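Local coordinates for acyl-CoA synthetase (AMP-forming)/AMP-acid ligase II-like protein (Dyadobacter fermentans, PDB 4GS5) that probably acts as an AMP-forming fatty acid–CoA ligase of the ATP-dependent AMP-binding enzyme family, perhaps preferring medium-chain acids, at residues 73-76 / 77-81; 259-262 / 263-266; 304-307 / 308-312. All blocks are in the same frame, centred on the assembly; numbering follows the deposited sequence.

Contact 1 (73-76 / 77-81)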
loop_
_atom_site.group_PDB
_atom_site.type_symbol
_atom_site.label_atom_id
_atom_site.label_comp_id
_atom_site.label_asym_id
_atom_site.label_seq_id
_atom_site.Cartn_x
_atom_site.Cartn_y
_atom_site.Cartn_z
ATOM N N LEU A 73 15.460 -10.771 0.509
ATOM C CA LEU A 73 15.790 -10.661 -0.917
ATOM C C LEU A 73 17.195 -11.191 -1.246
ATOM O O LEU A 73 17.657 -11.063 -2.377
ATOM C CB LEU A 73 15.607 -9.214 -1.416
ATOM C CG LEU A 73 14.181 -8.660 -1.272
ATOM C CD1 LEU A 73 14.117 -7.179 -1.621
ATOM C CD2 LEU A 73 13.190 -9.461 -2.114
ATOM N N SER A 74 17.854 -11.797 -0.260
ATOM C CA SER A 74 19.194 -12.364 -0.441
ATOM C C SER A 74 20.172 -11.363 -1.046
ATOM O O SER A 74 20.843 -11.643 -2.043
ATOM C CB SER A 74 19.160 -13.631 -1.298
ATOM O OG SER A 74 18.353 -14.605 -0.677
ATOM N N LEU A 75 20.266 -10.202 -0.414
ATOM C CA LEU A 75 21.154 -9.152 -0.882
ATOM C C LEU A 75 22.349 -9.038 0.062
ATOM O O LEU A 75 22.342 -8.232 0.999
ATOM C CB LEU A 75 20.383 -7.827 -0.969
ATOM C CG LEU A 75 19.107 -7.907 -1.816
ATOM C CD1 LEU A 75 18.229 -6.673 -1.596
ATOM C CD2 LEU A 75 19.443 -8.089 -3.289
ATOM N N GLY A 76 23.377 -9.847 -0.187
ATOM C CA GLY A 76 24.525 -9.890 0.703
ATOM C C GLY A 76 25.599 -8.879 0.353
ATOM O O GLY A 76 25.357 -7.956 -0.434
ATOM N N PRO A 77 26.802 -9.049 0.925
ATOM C CA PRO A 77 27.902 -8.118 0.657
ATOM C C PRO A 77 28.273 -8.062 -0.827
ATOM O O PRO A 77 28.340 -9.092 -1.501
ATOM C CB PRO A 77 29.070 -8.704 1.476
ATOM C CG PRO A 77 28.415 -9.491 2.555
ATOM C CD PRO A 77 27.188 -10.092 1.889
ATOM N N GLY A 78 28.533 -6.860 -1.326
ATOM C CA GLY A 78 28.933 -6.686 -2.710
ATOM C C GLY A 78 27.747 -6.303 -3.588
ATOM O O GLY A 78 27.921 -5.927 -4.747
ATOM N N THR A 79 26.542 -6.415 -3.041
ATOM C CA THR A 79 25.334 -6.004 -3.772
ATOM C C THR A 79 25.509 -4.601 -4.363
ATOM O O THR A 79 25.801 -3.645 -3.635
ATOM C CB THR A 79 24.091 -5.996 -2.859
ATOM O OG1 THR A 79 23.756 -7.340 -2.494
ATOM C CG2 THR A 79 22.893 -5.398 -3.571
ATOM N N ARG A 80 25.337 -4.477 -5.675
ATOM C CA ARG A 80 25.414 -3.172 -6.328
ATOM C C ARG A 80 24.030 -2.548 -6.363
ATOM O O ARG A 80 23.173 -2.982 -7.125
ATOM C CB ARG A 80 25.963 -3.321 -7.746
ATOM C CG ARG A 80 27.409 -3.796 -7.801
ATOM C CD ARG A 80 27.767 -4.261 -9.204
ATOM N NE ARG A 80 26.873 -5.340 -9.624
ATOM C CZ ARG A 80 26.830 -5.848 -10.852
ATOM N NH1 ARG A 80 27.628 -5.371 -11.796
ATOM N NH2 ARG A 80 25.979 -6.827 -11.138
ATOM N N ALA A 81 23.807 -1.544 -5.519
ATOM C CA ALA A 81 22.479 -0.995 -5.342
ATOM C C ALA A 81 22.412 0.416 -5.911
ATOM O O ALA A 81 23.320 1.230 -5.693
ATOM C CB ALA A 81 22.112 -0.994 -3.870
#
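In T79 the hydroxyl stands anti to the residue's own carbonyl carbon (chi1 -69°), which swings OG1 to the same side as the backbone N and lets it join that amide at the carbonyl of G76. Two donors thus share one acceptor: T79 OG1 donates to G76 O over 2.7 Å, and T79 N reaches the same G76 O at 3.3 Å. The hydroxyl bond is the shorter of the two. It also lies nearer the carbonyl plane, 16° from it, whereas the amide comes in at a steeper tilt. The same torsion lays OG1 alongside L75, whose CB lies 3.7 Å from T79 OG1.

The bend that brings T79 back to G76 is a type II beta turn, with P77 and G78 at its two middle positions. The proline ring restrains phi of P77 near the value the first of these needs. G78 follows with a positive phi of 97°, where a side chain would be jammed against the carbonyl O of P77. Just upstream, helix 59-72 has run out in a Schellman motif, with S74 as its positive-phi C-prime residue; L75 and the turn then carry the chain into strand 80-83.

L75 and T79 both pack their side chains on F126 of strand 126-129, while L75 O accepts a hydrogen bond from W104 NE1. Beyond the turn, the guanidinium of R80 forms a salt bridge with D125.

Contact 2 (259-262 / 263-266)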
loop_
_atom_site.group_PDB
_atom_site.type_symbol
_atom_site.label_atom_id
_atom_site.label_comp_id
_atom_site.label_asym_id
_atom_site.label_seq_id
_atom_site.Cartn_x
_atom_site.Cartn_y
_atom_site.Cartn_z
ATOM N N LYS A 259 -18.489 -12.462 0.540
ATOM C CA LYS A 259 -18.075 -11.112 0.901
ATOM C C LYS A 259 -18.627 -10.110 -0.108
ATOM O O LYS A 259 -18.475 -10.282 -1.319
ATOM C CB LYS A 259 -16.547 -11.020 0.965
ATOM C CG LYS A 259 -15.963 -11.186 2.362
ATOM C CD LYS A 259 -15.909 -12.624 2.821
ATOM C CE LYS A 259 -15.316 -12.721 4.241
ATOM N NZ LYS A 259 -13.820 -12.595 4.282
ATOM N N ILE A 260 -19.260 -9.062 0.405
ATOM C CA ILE A 260 -19.876 -8.030 -0.424
ATOM C C ILE A 260 -19.370 -6.643 -0.025
ATOM O O ILE A 260 -19.433 -6.262 1.151
ATOM C CB ILE A 260 -21.417 -8.049 -0.258
ATOM C CG1 ILE A 260 -21.986 -9.353 -0.829
ATOM C CG2 ILE A 260 -22.064 -6.855 -0.963
ATOM C CD1 ILE A 260 -23.457 -9.584 -0.371
ATOM N N VAL A 261 -18.883 -5.895 -1.005
ATOM C CA VAL A 261 -18.358 -4.546 -0.767
ATOM C C VAL A 261 -19.515 -3.555 -0.919
ATOM O O VAL A 261 -20.141 -3.487 -1.984
ATOM C CB VAL A 261 -17.213 -4.204 -1.744
ATOM C CG1 VAL A 261 -16.600 -2.825 -1.413
ATOM C CG2 VAL A 261 -16.124 -5.289 -1.728
ATOM N N LEU A 262 -19.825 -2.807 0.142
ATOM C CA LEU A 262 -21.044 -1.993 0.126
ATOM C C LEU A 262 -21.079 -0.949 -0.994
ATOM O O LEU A 262 -22.089 -0.815 -1.683
ATOM C CB LEU A 262 -21.290 -1.332 1.480
ATOM C CG LEU A 262 -21.641 -2.341 2.586
ATOM C CD1 LEU A 262 -21.591 -1.650 3.955
ATOM C CD2 LEU A 262 -23.006 -3.009 2.340
ATOM N N ASP A 263 -19.985 -0.226 -1.189
ATOM C CA ASP A 263 -19.987 0.829 -2.197
ATOM C C ASP A 263 -20.063 0.247 -3.609
ATOM O O ASP A 263 -20.567 0.894 -4.523
ATOM C CB ASP A 263 -18.813 1.816 -2.025
ATOM C CG ASP A 263 -17.480 1.263 -2.516
ATOM O OD1 ASP A 263 -16.869 1.884 -3.416
ATOM O OD2 ASP A 263 -17.020 0.227 -1.987
ATOM N N GLN A 264 -19.591 -0.984 -3.782
ATOM C CA GLN A 264 -19.692 -1.632 -5.094
ATOM C C GLN A 264 -21.124 -2.034 -5.391
ATOM O O GLN A 264 -21.616 -1.843 -6.502
ATOM C CB GLN A 264 -18.770 -2.846 -5.198
ATOM C CG GLN A 264 -17.304 -2.478 -5.244
ATOM C CD GLN A 264 -16.405 -3.685 -5.427
ATOM O OE1 GLN A 264 -16.878 -4.822 -5.546
ATOM N NE2 GLN A 264 -15.094 -3.443 -5.450
ATOM N N ILE A 265 -21.796 -2.609 -4.406
ATOM C CA ILE A 265 -23.192 -2.962 -4.620
ATOM C C ILE A 265 -24.015 -1.682 -4.808
ATOM O O ILE A 265 -24.945 -1.647 -5.621
ATOM C CB ILE A 265 -23.758 -3.908 -3.515
ATOM C CG1 ILE A 265 -25.103 -4.471 -3.956
ATOM C CG2 ILE A 265 -23.877 -3.219 -2.171
ATOM C CD1 ILE A 265 -24.963 -5.454 -5.108
ATOM N N ASP A 266 -23.635 -0.614 -4.097
ATOM C CA ASP A 266 -24.310 0.676 -4.241
ATOM C C ASP A 266 -24.227 1.179 -5.685
ATOM O O ASP A 266 -25.219 1.668 -6.231
ATOM C CB ASP A 266 -23.710 1.722 -3.300
ATOM C CG ASP A 266 -24.405 1.771 -1.952
ATOM O OD1 ASP A 266 -25.438 1.090 -1.785
ATOM O OD2 ASP A 266 -23.929 2.509 -1.059
HETATM O O HOH W 1 -19.062 -6.739 -3.876
#
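V261 O, at the N-cap position, accepts from I265 N at 3.1 Å with an N-H...O angle of 166°, and Q264 N adds a weak, strongly bent bond to the same oxygen. One residue on, D266 N meets L262 O at 2.9 Å. These backbone bonds tie the end of strand 258-261 to the first turn of helix 262-276.

Van der Waals contacts fill in around them. With CG1 anti to its backbone N (chi1 -176°), V261 lies beside D263, V261 CG1 coming within 3.1 Å of D263 OD2. V261 CB rests 3.8 Å from Q264 CD, the glutamine chain passing aslant across the valine. On the buried side I260 CG2 touches I265 CG2 at 4.2 Å, and that I265 methyl also lies close beside L262 O.

A water joins the two segments as well: it accepts from V261 N at 3.0 Å and donates weakly to Q264 OE1.

Both aspartates have partners beyond the turn, D263 OD2 taking a hydrogen bond from N251 ND2 and D266 OD1 one from the backbone N of C284. V261 has no polar side-chain atom with which to cap the helix. The carboxylate of D263, near the N terminus of the helix, probably interacts favourably with the positive end of the helix dipole, besides binding N251.

Contact 3 (304-307 / 308-312)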
loop_
_atom_site.group_PDB
_atom_site.type_symbol
_atom_site.label_atom_id
_atom_site.label_comp_id
_atom_site.label_asym_id
_atom_site.label_seq_id
_atom_site.Cartn_x
_atom_site.Cartn_y
_atom_site.Cartn_z
HETATM N N MSE A 304 -41.921 5.698 -1.670
HETATM C CA MSE A 304 -42.178 5.623 -3.102
HETATM C C MSE A 304 -43.486 4.875 -3.309
HETATM O O MSE A 304 -43.897 4.095 -2.447
HETATM C CB MSE A 304 -41.050 4.882 -3.825
HETATM C CG MSE A 304 -39.649 5.274 -3.400
HETATM SE SE MSE A 304 -38.293 4.489 -4.583
HETATM C CE MSE A 304 -39.152 2.802 -4.967
ATOM N N PRO A 305 -44.141 5.101 -4.458
ATOM C CA PRO A 305 -45.388 4.392 -4.777
ATOM C C PRO A 305 -45.131 2.896 -4.958
ATOM O O PRO A 305 -44.085 2.512 -5.498
ATOM C CB PRO A 305 -45.831 5.029 -6.098
ATOM C CG PRO A 305 -44.571 5.552 -6.703
ATOM C CD PRO A 305 -43.703 5.982 -5.555
ATOM N N GLU A 306 -46.067 2.071 -4.497
ATOM C CA GLU A 306 -45.910 0.620 -4.543
ATOM C C GLU A 306 -45.472 0.137 -5.930
ATOM O O GLU A 306 -44.631 -0.758 -6.050
ATOM C CB GLU A 306 -47.212 -0.075 -4.117
ATOM C CG GLU A 306 -47.096 -1.589 -3.943
ATOM C CD GLU A 306 -48.428 -2.265 -3.601
ATOM O OE1 GLU A 306 -49.411 -1.555 -3.283
ATOM O OE2 GLU A 306 -48.491 -3.515 -3.656
ATOM N N ALA A 307 -46.044 0.742 -6.968
ATOM C CA ALA A 307 -45.762 0.361 -8.350
ATOM C C ALA A 307 -44.285 0.514 -8.691
ATOM O O ALA A 307 -43.671 -0.395 -9.259
ATOM C CB ALA A 307 -46.611 1.186 -9.307
ATOM N N LEU A 308 -43.725 1.672 -8.344
ATOM C CA LEU A 308 -42.324 1.965 -8.629
ATOM C C LEU A 308 -41.411 1.106 -7.762
ATOM O O LEU A 308 -40.359 0.665 -8.211
ATOM C CB LEU A 308 -42.027 3.452 -8.427
ATOM C CG LEU A 308 -40.685 3.961 -8.956
ATOM C CD1 LEU A 308 -40.440 3.470 -10.369
ATOM C CD2 LEU A 308 -40.631 5.476 -8.909
ATOM N N THR A 309 -41.827 0.850 -6.527
ATOM C CA THR A 309 -41.065 -0.021 -5.643
ATOM C C THR A 309 -40.953 -1.433 -6.229
ATOM O O THR A 309 -39.895 -2.061 -6.154
ATOM C CB THR A 309 -41.683 -0.075 -4.235
ATOM O OG1 THR A 309 -41.741 1.253 -3.697
ATOM C CG2 THR A 309 -40.840 -0.943 -3.318
ATOM N N GLU A 310 -42.044 -1.912 -6.818
ATOM C CA GLU A 310 -42.070 -3.208 -7.496
ATOM C C GLU A 310 -41.156 -3.251 -8.722
ATOM O O GLU A 310 -40.413 -4.221 -8.911
ATOM C CB GLU A 310 -43.499 -3.582 -7.894
ATOM C CG GLU A 310 -44.263 -4.324 -6.811
ATOM C CD GLU A 310 -45.734 -4.547 -7.163
ATOM O OE1 GLU A 310 -46.130 -4.311 -8.329
ATOM O OE2 GLU A 310 -46.497 -4.956 -6.262
ATOM N N ARG A 311 -41.214 -2.215 -9.558
ATOM C CA ARG A 311 -40.288 -2.102 -10.682
ATOM C C ARG A 311 -38.853 -2.136 -10.168
ATOM O O ARG A 311 -37.995 -2.827 -10.716
ATOM C CB ARG A 311 -40.508 -0.806 -11.470
ATOM C CG ARG A 311 -41.631 -0.856 -12.494
ATOM C CD ARG A 311 -41.438 0.205 -13.577
ATOM N NE ARG A 311 -40.351 -0.147 -14.489
ATOM C CZ ARG A 311 -40.017 0.548 -15.574
ATOM N NH1 ARG A 311 -40.685 1.651 -15.890
ATOM N NH2 ARG A 311 -39.012 0.142 -16.344
ATOM N N LEU A 312 -38.597 -1.375 -9.111
ATOM C CA LEU A 312 -37.249 -1.249 -8.585
ATOM C C LEU A 312 -36.744 -2.606 -8.132
ATOM O O LEU A 312 -35.659 -3.050 -8.524
ATOM C CB LEU A 312 -37.225 -0.278 -7.413
ATOM C CG LEU A 312 -35.889 -0.301 -6.684
ATOM C CD1 LEU A 312 -34.781 0.239 -7.592
ATOM C CD2 LEU A 312 -35.993 0.484 -5.390
#
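The methyl end of M304, a selenomethionine, lies against the first turns of helix 306-319. M304 CE sits 3.9 Å from L312 CD2 and 4.4 Å from L308 CG. It also presses tightly on the backbone, M304 CE being 3.5 Å from T309 CA. A bend at the selenium (chi3 -35°) folds CE back over the helix after the chain has run out straight from CB. Beside it the ring of P305 lies along L308, the two side chains pointing the same way, with P305 CG 3.7 Å from L308 CB.

T309 marks the passage from this apolar patch to the polar edge. T309 OG1 is 3.3 Å from M304 CE, yet it also donates to P305 O at 3.2 Å, coming from above the carbonyl plane, 57° out of it. T309 N takes P305 O almost head-on at 3.0 Å, so the carbonyl of the N-cap residue is held by two donors from one threonine. An alanine here has no hydroxyl to give, which would probably leave P305 O held by the amide alone and the methyl of M304 less well fixed.

At the polar edge, on the exposed side, E306 and E310 run side by side, OE2 of E306 3.6 Å from OE2 of E310, their carboxylate planes 82° apart. The two like charges probably repel each other mildly, and, both residues being exposed, solvent is likely to screen them.

Inward, L312 packs on V272 and F273 of helix 262-276, and M304 on I278 and N280 in the loop beyond that helix. M304 and T309 both meet F331 of strand 329-332, the strand that follows in the beta-alpha-beta unit 295-301, 306-319, 329-332.

In the fold
All three contacts are local and follow one another in series; none nests within or crosses another. Contact 1 closes the short loop from helix 59-72 into strand 80-83, within the AMP-binding region of the chain. Far along the chain, contact 2 turns the hairpin of strands 252-255 and 258-261 into helix 262-276, and contact 3 starts helix 306-319 after strand 295-301. Contacts 2 and 3 lie on the same side of the chain's centre, their own centres about 23 Å apart, and are linked through packing between their two helices. Contact 1 lies on the opposite side, its centre about 44 Å from that of contact 2, consistent with the two-domain build of this family.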